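PDB 4QTQ: XAC2610 protein from Xanthomonas axonopodis pv. citri, which probably acts as an immunity protein that inhibits a peptidoglycan hydrolase linked to the type IV secretion system used in bacterial killing, and binds calcium. Local coordinates for residues E54-P58 / H104-V108; S76-P82 / R91-T97; K113-Y117 / T144-N148; N156-S160 / D172-L176. One frame throughout, in Å; residues are numbered along the deposited sequence.

From the N terminus, the first strand to enter a contact is 52-56; interaction 1 sets its end against the calcium-binding segment 104-108 and closes a loop of 45 residues. Interaction 2 lies within that loop, pairing strands 78-80 and 94-97 side by side. The two touch where Val108 O meets Ile95 N at 2.8 Å, since strands 94-97 and 106-112 are neighbours in one mixed sheet. Interactions 3 and 4 follow in series, without crossing. Interaction 3 joins the loop after strand 106-112 to the loop after helix 138-143, and interaction 4 forms a hairpin in the C-terminal six-stranded antiparallel sheet; Ala147 CB and Ser160 OG, 3.4 Å apart, connect them.

Interaction 1 (E54-P58 / H104-V108); sequences EVTFP and HEDVV. With CA (calcium ion), chain B.
Beside the calcium site, His104 turns the edge of its imidazole onto the face of Phe57, an edge-to-face aromatic pair with centroids 4.4 Å apart and planes at 69°. His104 CE1 is the atom that touches: it stands over the centre of the phenyl ring and comes within 3.5 Å of Phe57 CD2. On the opposite face of that ring sits Val55 CG1, offset toward the rim, so the phenyl lies between strand 52-56 and the calcium loop. With CG of His104 anti to the backbone N (chi1 -160°), the imidazole swings away from the ion toward Phe57. Its rotation is restrained by a bond from His104 ND1 to Glu105 O of 2.9 Å, bent to 143° at the hydrogen. The backbone of the same residue faces the metal. His104 O binds calcium at 2.4 Å, and Asp106 does so through both carboxylate oxygens, OD1 and OD2, each 2.6 Å from the ion; a water, Asp98, Asn100 and Asp102 complete the site, whose ligands fall at alternate residues as in a DxDxDG calcium loop, without EF-hand helices. Here the four-stranded sheet containing strand 52-56 packs on the mixed sheet containing strand 106-112, as in a beta-sandwich. No hydrogen bond crosses between the segments. Val107 CG2 approaches the ring obliquely, 4.2 Å from Phe57 CZ and 4.3 Å from Val55 CG2, while His80 engages the Glu105 carboxylate.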
# COMPACT_ATOMS: atom_id res chain seq x y z
N GLU A 54 -2.13 12.27 10.89
CA GLU A 54 -2.10 11.92 12.31
C GLU A 54 -3.14 10.84 12.62
O GLU A 54 -4.32 11.01 12.30
CB GLU A 54 -2.36 13.14 13.19
CG GLU A 54 -2.01 12.89 14.64
CD GLU A 54 -2.40 14.04 15.54
OE1 GLU A 54 -3.61 14.19 15.84
OE2 GLU A 54 -1.48 14.78 15.96
N VAL A 55 -2.68 9.76 13.24
CA VAL A 55 -3.50 8.57 13.52
C VAL A 55 -3.56 8.34 15.04
O VAL A 55 -2.52 8.26 15.71
CB VAL A 55 -2.92 7.32 12.83
CG1 VAL A 55 -3.80 6.10 13.08
CG2 VAL A 55 -2.73 7.55 11.34
N THR A 56 -4.77 8.23 15.56
CA THR A 56 -4.99 7.98 16.98
C THR A 56 -5.73 6.66 17.15
O THR A 56 -6.95 6.60 16.96
CB THR A 56 -5.85 9.09 17.62
OG1 THR A 56 -5.31 10.38 17.31
CG2 THR A 56 -5.91 8.89 19.14
N PHE A 57 -5.01 5.60 17.48
CA PHE A 57 -5.62 4.30 17.77
C PHE A 57 -6.31 4.38 19.13
O PHE A 57 -5.91 5.19 19.96
CB PHE A 57 -4.55 3.21 17.77
CG PHE A 57 -3.87 3.03 16.43
CD1 PHE A 57 -4.54 2.41 15.37
CD2 PHE A 57 -2.58 3.50 16.21
CE1 PHE A 57 -3.93 2.25 14.13
CE2 PHE A 57 -1.96 3.35 14.98
CZ PHE A 57 -2.64 2.72 13.93
N PRO A 58 -7.37 3.58 19.35
CA PRO A 58 -8.06 3.67 20.65
C PRO A 58 -7.13 3.40 21.83
O PRO A 58 -6.41 2.40 21.83
CB PRO A 58 -9.13 2.56 20.58
CG PRO A 58 -9.26 2.21 19.16
CD PRO A 58 -7.96 2.55 18.48
N HIS A 104 -2.53 -5.56 15.37
CA HIS A 104 -2.60 -4.10 15.39
C HIS A 104 -2.53 -3.51 13.99
O HIS A 104 -1.65 -3.88 13.21
CB HIS A 104 -1.48 -3.50 16.23
CG HIS A 104 -1.78 -2.10 16.65
ND1 HIS A 104 -1.57 -1.02 15.82
CD2 HIS A 104 -2.33 -1.61 17.78
CE1 HIS A 104 -1.94 0.08 16.44
NE2 HIS A 104 -2.42 -0.25 17.63
N GLU A 105 -3.43 -2.58 13.68
CA GLU A 105 -3.47 -2.00 12.35
C GLU A 105 -2.19 -1.23 12.07
O GLU A 105 -1.59 -0.60 12.96
CB GLU A 105 -4.65 -1.07 12.14
CG GLU A 105 -5.96 -1.77 11.85
CD GLU A 105 -6.74 -2.01 13.12
OE1 GLU A 105 -6.11 -2.06 14.20
OE2 GLU A 105 -7.97 -2.14 13.02
N ASP A 106 -1.77 -1.33 10.82
CA ASP A 106 -0.69 -0.58 10.26
C ASP A 106 -1.30 0.44 9.30
O ASP A 106 -2.52 0.49 9.13
CB ASP A 106 0.24 -1.54 9.54
CG ASP A 106 0.62 -2.73 10.41
OD1 ASP A 106 1.19 -2.50 11.51
OD2 ASP A 106 0.34 -3.88 10.02
N VAL A 107 -0.47 1.27 8.67
CA VAL A 107 -0.97 2.37 7.87
C VAL A 107 -0.27 2.41 6.51
O VAL A 107 0.96 2.23 6.42
CB VAL A 107 -0.83 3.72 8.61
CG1 VAL A 107 -1.36 4.87 7.75
CG2 VAL A 107 -1.55 3.67 9.94
N VAL A 108 -1.07 2.62 5.48
CA VAL A 108 -0.59 2.70 4.10
C VAL A 108 -1.10 4.00 3.51
O VAL A 108 -2.29 4.32 3.59
CB VAL A 108 -1.09 1.51 3.25
CG1 VAL A 108 -0.60 1.64 1.82
CG2 VAL A 108 -0.66 0.18 3.84
CA CA B . 0.42 -4.76 12.48
O HOH W 1 2.09 -4.03 13.89

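Interaction 2 (S76-P82 / R91-T97); sequences STFYHGP and RHSIILT
Tyr79, mid-strand in 78-80, meets His92, which lies just ahead of strand 94-97; these two strands pair in parallel within the mixed sheet of the beta-sandwich, their segment axes 4.7 Å apart at 8°. The tight part is the cover on both faces of the His92 ring. Tyr79 CB lies over the centre of one face, 3.5 Å from the ring centroid and almost on its normal, a CH-pi contact, and Ser76 OG lies over the centre of the opposite face. That hydroxyl donates to Arg91 O at 2.7 Å, which fixes its position above the imidazole. Ladder bonds follow, among them Leu96 N to Tyr79 O at 2.9 Å and nearly straight (169°). On the face carrying Phe78, Ile94, His80 and Leu96, Phe78 CE1 lies alongside Ile94 CD1 at 3.7 Å, and Leu96 CD1 sits over one face of the His80 ring, offset toward its rim. This side is covered by strands 20-25 and 28-33. Packing is looser at the Arg91 end, where the solvent-exposed guanidinium is poorly ordered and makes a long, weak ion pair with Asp73. At the other end the pairing continues just beyond strand 78-80 through Gly81 N to Leu96 O. Tyr79 OH donates to Pro82 O, pinning its own segment, and Thr97 OG1, anti to its own N (chi1 -171°), donates across to Gly81 O, 2.7 Å away.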
# COMPACT_ATOMS: atom_id res chain seq x y z
N SER A 76 -12.44 8.77 -2.64
CA SER A 76 -12.00 7.48 -2.09
C SER A 76 -10.88 7.68 -1.04
O SER A 76 -9.72 7.30 -1.24
CB SER A 76 -11.54 6.56 -3.22
OG SER A 76 -11.49 5.21 -2.79
N THR A 77 -11.24 8.26 0.09
CA THR A 77 -10.24 8.82 0.98
C THR A 77 -9.67 7.79 1.97
O THR A 77 -8.46 7.56 1.99
CB THR A 77 -10.80 10.05 1.72
OG1 THR A 77 -11.55 10.86 0.80
CG2 THR A 77 -9.66 10.86 2.33
N PHE A 78 -10.55 7.16 2.75
CA PHE A 78 -10.12 6.25 3.82
C PHE A 78 -10.72 4.87 3.67
O PHE A 78 -11.90 4.71 3.34
CB PHE A 78 -10.54 6.76 5.19
CG PHE A 78 -10.06 8.13 5.52
CD1 PHE A 78 -8.75 8.33 5.94
CD2 PHE A 78 -10.91 9.22 5.44
CE1 PHE A 78 -8.30 9.61 6.25
CE2 PHE A 78 -10.47 10.49 5.77
CZ PHE A 78 -9.16 10.68 6.18
N TYR A 79 -9.89 3.87 3.95
CA TYR A 79 -10.34 2.49 4.02
C TYR A 79 -9.75 1.81 5.26
O TYR A 79 -8.58 1.98 5.59
CB TYR A 79 -9.96 1.74 2.73
CG TYR A 79 -10.20 0.25 2.77
CD1 TYR A 79 -11.44 -0.31 2.45
CD2 TYR A 79 -9.16 -0.62 3.12
CE1 TYR A 79 -11.64 -1.68 2.48
CE2 TYR A 79 -9.34 -1.98 3.15
CZ TYR A 79 -10.57 -2.52 2.83
OH TYR A 79 -10.70 -3.89 2.88
N HIS A 80 -10.60 1.06 5.95
CA HIS A 80 -10.19 0.29 7.11
C HIS A 80 -10.69 -1.13 6.88
O HIS A 80 -11.89 -1.37 6.77
CB HIS A 80 -10.78 0.92 8.38
CG HIS A 80 -10.36 0.25 9.66
ND1 HIS A 80 -11.00 0.49 10.85
CD2 HIS A 80 -9.39 -0.65 9.93
CE1 HIS A 80 -10.44 -0.22 11.81
NE2 HIS A 80 -9.46 -0.93 11.27
N GLY A 81 -9.76 -2.06 6.74
CA GLY A 81 -10.11 -3.44 6.46
C GLY A 81 -8.93 -4.23 5.93
O GLY A 81 -7.82 -3.69 5.82
N PRO A 82 -9.16 -5.50 5.58
CA PRO A 82 -8.07 -6.33 5.09
C PRO A 82 -7.72 -6.04 3.62
O PRO A 82 -8.54 -5.46 2.87
CB PRO A 82 -8.61 -7.76 5.26
CG PRO A 82 -10.11 -7.63 5.38
CD PRO A 82 -10.47 -6.18 5.45
N ARG A 91 -8.74 1.92 -4.85
CA ARG A 91 -7.57 2.69 -4.50
C ARG A 91 -8.06 3.72 -3.51
O ARG A 91 -9.05 4.40 -3.76
CB ARG A 91 -7.01 3.36 -5.75
CG ARG A 91 -5.86 4.33 -5.52
CD ARG A 91 -5.58 5.15 -6.77
NE ARG A 91 -6.75 5.93 -7.19
CZ ARG A 91 -6.82 6.65 -8.31
NH1 ARG A 91 -5.79 6.72 -9.15
NH2 ARG A 91 -7.93 7.32 -8.59
N HIS A 92 -7.39 3.82 -2.37
CA HIS A 92 -7.72 4.81 -1.35
C HIS A 92 -6.46 5.58 -1.02
O HIS A 92 -5.37 5.07 -1.21
CB HIS A 92 -8.27 4.15 -0.09
CG HIS A 92 -9.68 3.66 -0.22
ND1 HIS A 92 -9.99 2.45 -0.81
CD2 HIS A 92 -10.85 4.21 0.16
CE1 HIS A 92 -11.30 2.28 -0.79
NE2 HIS A 92 -11.85 3.33 -0.20
N SER A 93 -6.63 6.81 -0.53
CA SER A 93 -5.48 7.64 -0.12
C SER A 93 -4.81 7.14 1.18
O SER A 93 -3.58 7.15 1.29
CB SER A 93 -5.91 9.09 0.07
OG SER A 93 -6.34 9.65 -1.16
N ILE A 94 -5.62 6.72 2.15
CA ILE A 94 -5.11 6.36 3.48
C ILE A 94 -5.82 5.11 3.96
O ILE A 94 -7.04 5.11 4.13
CB ILE A 94 -5.35 7.51 4.50
CG1 ILE A 94 -4.48 8.72 4.15
CG2 ILE A 94 -5.06 7.03 5.93
CD1 ILE A 94 -4.89 9.98 4.86
N ILE A 95 -5.03 4.05 4.16
CA ILE A 95 -5.52 2.68 4.46
C ILE A 95 -5.00 2.16 5.82
O ILE A 95 -3.79 2.14 6.09
CB ILE A 95 -5.06 1.71 3.34
CG1 ILE A 95 -5.73 2.09 2.00
CG2 ILE A 95 -5.32 0.24 3.71
CD1 ILE A 95 -4.80 1.94 0.81
N LEU A 96 -5.94 1.75 6.66
CA LEU A 96 -5.68 1.13 7.97
C LEU A 96 -5.96 -0.38 7.85
O LEU A 96 -7.08 -0.80 7.57
CB LEU A 96 -6.58 1.74 9.04
CG LEU A 96 -6.79 3.26 9.02
CD1 LEU A 96 -7.88 3.65 10.00
CD2 LEU A 96 -5.49 3.97 9.35
N THR A 97 -4.92 -1.18 8.05
CA THR A 97 -4.96 -2.60 7.77
C THR A 97 -3.76 -3.24 8.46
O THR A 97 -2.68 -2.65 8.50
CB THR A 97 -4.91 -2.86 6.25
OG1 THR A 97 -5.17 -4.24 5.98
CG2 THR A 97 -3.53 -2.49 5.65

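Interaction 3 (K113-Y117 / T144-N148); sequences KEGNY and TVMAN
Asn116 and Asn148 run alongside each other in the same direction, where the loop between strands 106-112 and 121-128 meets a type II beta turn running from Thr144 to Ala147. Their amide planes are only 20° apart. Asn116 ND2 donates to Asn148 OD1 over 2.6 Å with an angle of 169° at the hydrogen, and each partner lies in the plane of the other's group, so the pair forms one nearly flat unit. Two more groups hold this unit: Gly163 O accepts from the amide of Asn116, and Thr161 OG1 accepts from Asn148 ND2. Met146 approaches Asn116 differently, at about a right angle. Its chain bends at chi2 and chi3, folding back to bring CE within 3.3 Å of Asn116 OD1. At the other end Glu114 and Val145 run parallel in direction, OE1 and CG2 4.0 Å apart, a peripheral contact. Between these side chains the backbones clasp each other. Met146 N, in the middle of the turn, donates to Glu114 O at 2.8 Å, while the turn itself is closed by Ala147 N to Thr144 O at 3.1 Å. Gly115 CA passes close to the turn, 3.6 Å from Ala147 O. That same carbonyl takes Asn116 N at 2.8 Å, with the donor lying above the carbonyl plane, 41° out of it.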
# COMPACT_ATOMS: atom_id res chain seq x y z
N LYS A 113 3.55 8.34 -7.40
CA LYS A 113 3.05 7.71 -8.61
C LYS A 113 4.18 6.97 -9.33
O LYS A 113 4.39 7.13 -10.51
CB LYS A 113 2.37 8.76 -9.51
CG LYS A 113 1.07 9.28 -8.91
CD LYS A 113 0.20 10.01 -9.91
CE LYS A 113 0.94 11.19 -10.50
NZ LYS A 113 -0.04 12.20 -11.00
N GLU A 114 4.88 6.14 -8.57
CA GLU A 114 5.97 5.30 -9.07
C GLU A 114 5.49 3.86 -9.33
O GLU A 114 6.29 2.96 -9.52
CB GLU A 114 7.12 5.28 -8.06
CG GLU A 114 7.69 6.64 -7.65
CD GLU A 114 8.87 6.50 -6.70
OE1 GLU A 114 8.71 5.97 -5.57
OE2 GLU A 114 9.99 6.91 -7.06
N GLY A 115 4.18 3.65 -9.31
CA GLY A 115 3.63 2.37 -9.70
C GLY A 115 3.81 2.19 -11.19
O GLY A 115 4.23 3.11 -11.91
N ASN A 116 3.49 0.98 -11.65
CA ASN A 116 3.57 0.65 -13.07
C ASN A 116 2.82 1.67 -13.92
O ASN A 116 1.70 2.05 -13.61
CB ASN A 116 3.00 -0.75 -13.31
CG ASN A 116 3.54 -1.40 -14.58
OD1 ASN A 116 4.51 -0.93 -15.19
ND2 ASN A 116 2.92 -2.51 -14.97
N TYR A 117 3.48 2.15 -14.97
CA TYR A 117 2.89 3.13 -15.90
C TYR A 117 2.38 4.39 -15.21
O TYR A 117 1.40 4.98 -15.64
CB TYR A 117 1.80 2.47 -16.75
CG TYR A 117 2.41 1.47 -17.69
CD1 TYR A 117 3.12 1.89 -18.81
CD2 TYR A 117 2.35 0.10 -17.42
CE1 TYR A 117 3.72 0.98 -19.66
CE2 TYR A 117 2.95 -0.82 -18.27
CZ TYR A 117 3.63 -0.37 -19.39
OH TYR A 117 4.24 -1.26 -20.24
N THR A 144 5.49 -1.72 -3.86
CA THR A 144 4.45 -1.00 -4.62
C THR A 144 5.03 -0.28 -5.83
O THR A 144 4.29 0.08 -6.76
CB THR A 144 3.65 -0.00 -3.75
OG1 THR A 144 4.44 1.16 -3.45
CG2 THR A 144 3.17 -0.64 -2.45
N VAL A 145 6.35 -0.08 -5.82
CA VAL A 145 7.05 0.57 -6.93
C VAL A 145 7.07 -0.36 -8.14
O VAL A 145 7.43 -1.54 -8.05
CB VAL A 145 8.49 0.97 -6.54
CG1 VAL A 145 9.23 1.56 -7.74
CG2 VAL A 145 8.48 1.98 -5.41
N MET A 146 6.66 0.20 -9.28
CA MET A 146 6.45 -0.54 -10.53
C MET A 146 5.39 -1.65 -10.44
O MET A 146 5.23 -2.46 -11.37
CB MET A 146 7.78 -1.08 -11.07
CG MET A 146 8.73 0.00 -11.60
SD MET A 146 8.10 1.00 -12.98
CE MET A 146 7.60 -0.27 -14.15
N ALA A 147 4.62 -1.68 -9.35
CA ALA A 147 3.54 -2.64 -9.23
C ALA A 147 2.29 -2.08 -9.90
O ALA A 147 2.16 -0.87 -10.08
CB ALA A 147 3.25 -2.94 -7.78
N ASN A 148 1.36 -2.97 -10.24
CA ASN A 148 0.09 -2.55 -10.80
C ASN A 148 -0.87 -2.00 -9.76
O ASN A 148 -1.94 -1.52 -10.11
CB ASN A 148 -0.56 -3.69 -11.58
CG ASN A 148 0.24 -4.06 -12.80
OD1 ASN A 148 0.94 -3.22 -13.37
ND2 ASN A 148 0.17 -5.32 -13.20

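Interaction 4 (N156-S160 / D172-L176)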
# COMPACT_ATOMS: atom_id res chain seq x y z
N ASN A 156 0.96 -14.75 6.15
CA ASN A 156 2.25 -14.06 6.08
C ASN A 156 2.78 -13.91 4.65
O ASN A 156 3.95 -13.60 4.44
CB ASN A 156 3.28 -14.75 6.99
CG ASN A 156 3.79 -16.07 6.44
OD1 ASN A 156 3.09 -16.75 5.69
ND2 ASN A 156 5.01 -16.44 6.82
N MET A 157 1.89 -14.10 3.66
CA MET A 157 2.24 -13.98 2.24
C MET A 157 1.62 -12.72 1.62
O MET A 157 0.44 -12.44 1.81
CB MET A 157 1.78 -15.21 1.46
CG MET A 157 2.45 -16.51 1.89
SD MET A 157 4.23 -16.46 1.65
CE MET A 157 4.76 -17.85 2.66
N LEU A 158 2.44 -12.00 0.87
CA LEU A 158 2.03 -10.79 0.18
C LEU A 158 2.19 -11.01 -1.33
O LEU A 158 3.24 -11.45 -1.79
CB LEU A 158 2.89 -9.61 0.62
CG LEU A 158 2.48 -8.87 1.90
CD1 LEU A 158 2.35 -9.80 3.11
CD2 LEU A 158 3.47 -7.76 2.21
N THR A 159 1.15 -10.70 -2.10
CA THR A 159 1.23 -10.84 -3.55
C THR A 159 1.12 -9.49 -4.26
O THR A 159 0.40 -8.60 -3.81
CB THR A 159 0.14 -11.79 -4.08
OG1 THR A 159 -1.12 -11.44 -3.51
CG2 THR A 159 0.45 -13.23 -3.72
N SER A 160 1.84 -9.36 -5.36
CA SER A 160 1.92 -8.12 -6.14
C SER A 160 2.13 -8.51 -7.60
O SER A 160 2.78 -9.52 -7.89
CB SER A 160 3.09 -7.27 -5.65
OG SER A 160 3.03 -5.94 -6.15
N ASP A 172 4.46 -11.75 -8.19
CA ASP A 172 5.43 -11.85 -7.09
C ASP A 172 4.76 -12.28 -5.80
O ASP A 172 3.65 -11.84 -5.49
CB ASP A 172 6.12 -10.50 -6.89
CG ASP A 172 7.18 -10.23 -7.91
OD1 ASP A 172 7.61 -11.18 -8.60
OD2 ASP A 172 7.63 -9.08 -8.04
N THR A 173 5.45 -13.14 -5.06
CA THR A 173 5.01 -13.54 -3.74
C THR A 173 6.15 -13.26 -2.76
O THR A 173 7.31 -13.65 -3.00
CB THR A 173 4.58 -15.03 -3.69
OG1 THR A 173 3.44 -15.23 -4.53
CG2 THR A 173 4.24 -15.46 -2.26
N TYR A 174 5.81 -12.54 -1.69
CA TYR A 174 6.75 -12.17 -0.64
C TYR A 174 6.29 -12.85 0.62
O TYR A 174 5.08 -12.95 0.88
CB TYR A 174 6.74 -10.65 -0.40
CG TYR A 174 7.28 -9.84 -1.54
CD1 TYR A 174 6.50 -9.57 -2.66
CD2 TYR A 174 8.59 -9.36 -1.51
CE1 TYR A 174 7.00 -8.82 -3.72
CE2 TYR A 174 9.10 -8.61 -2.55
CZ TYR A 174 8.31 -8.35 -3.65
OH TYR A 174 8.84 -7.63 -4.68
N GLU A 175 7.25 -13.32 1.42
CA GLU A 175 6.96 -13.78 2.77
C GLU A 175 7.37 -12.66 3.70
O GLU A 175 8.46 -12.09 3.54
CB GLU A 175 7.72 -15.06 3.10
CG GLU A 175 7.43 -15.61 4.49
CD GLU A 175 8.07 -16.96 4.74
OE1 GLU A 175 8.86 -17.42 3.91
OE2 GLU A 175 7.78 -17.57 5.79
N LEU A 176 6.50 -12.33 4.65
CA LEU A 176 6.80 -11.29 5.61
C LEU A 176 7.09 -11.94 6.94
O LEU A 176 6.22 -12.60 7.50
CB LEU A 176 5.64 -10.32 5.75
CG LEU A 176 5.94 -9.13 6.69
CD1 LEU A 176 6.75 -8.05 5.99
CD2 LEU A 176 4.64 -8.55 7.21
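At the edge of the Tyr174 ring, near its plane, sits Leu158 O, 3.9 Å from Tyr174 CD1. The same oxygen accepts Tyr174 N at 2.8 Å, so a single carbonyl serves the main chain and borders the ring. Beside it Leu158 CB meets Tyr174 CB at 4.1 Å. The other flat pair is the Asn156 amide and the Glu175 carboxylate, whose planes stand 82° apart. Asn156 ND2 reaches Glu175 OE2 at 3.2 Å, but the angle at the hydrogen is only 123° and the bond is weak; the same carboxylate also has a long, weak ion pair with Lys177.

These groups belong to the antiparallel hairpin of strands 157-163 and 168-176, part of a six-stranded antiparallel sheet, probably the portion of the chain that resembles a fragment of a beta-propeller. Leu158 with Tyr174 and Ser160 with Asp172 are hydrogen-bonded pairs; Met157 with Glu175 and Thr159 with Thr173 are non-hydrogen-bonded ones. The segment axes lie at 154°. Leu158, Ser160, Asp172 and Tyr174 share one face, toward helix 138-143, which covers Leu158 through Leu140 and both Ser160 and Tyr174 through Ile143. The carboxylate of Asp172 is tied to Arg186 in a salt bridge. On the other, partly exposed face Met157 bends at chi2, which lays its thioether across the partner strand: SD is 4.0 Å from Thr173 CG2, and CE is 3.9 Å from Glu175 CG. Next along, Thr159 and Thr173 lie alongside each other, with Thr159 CG2 3.7 Å from Thr173 OG1.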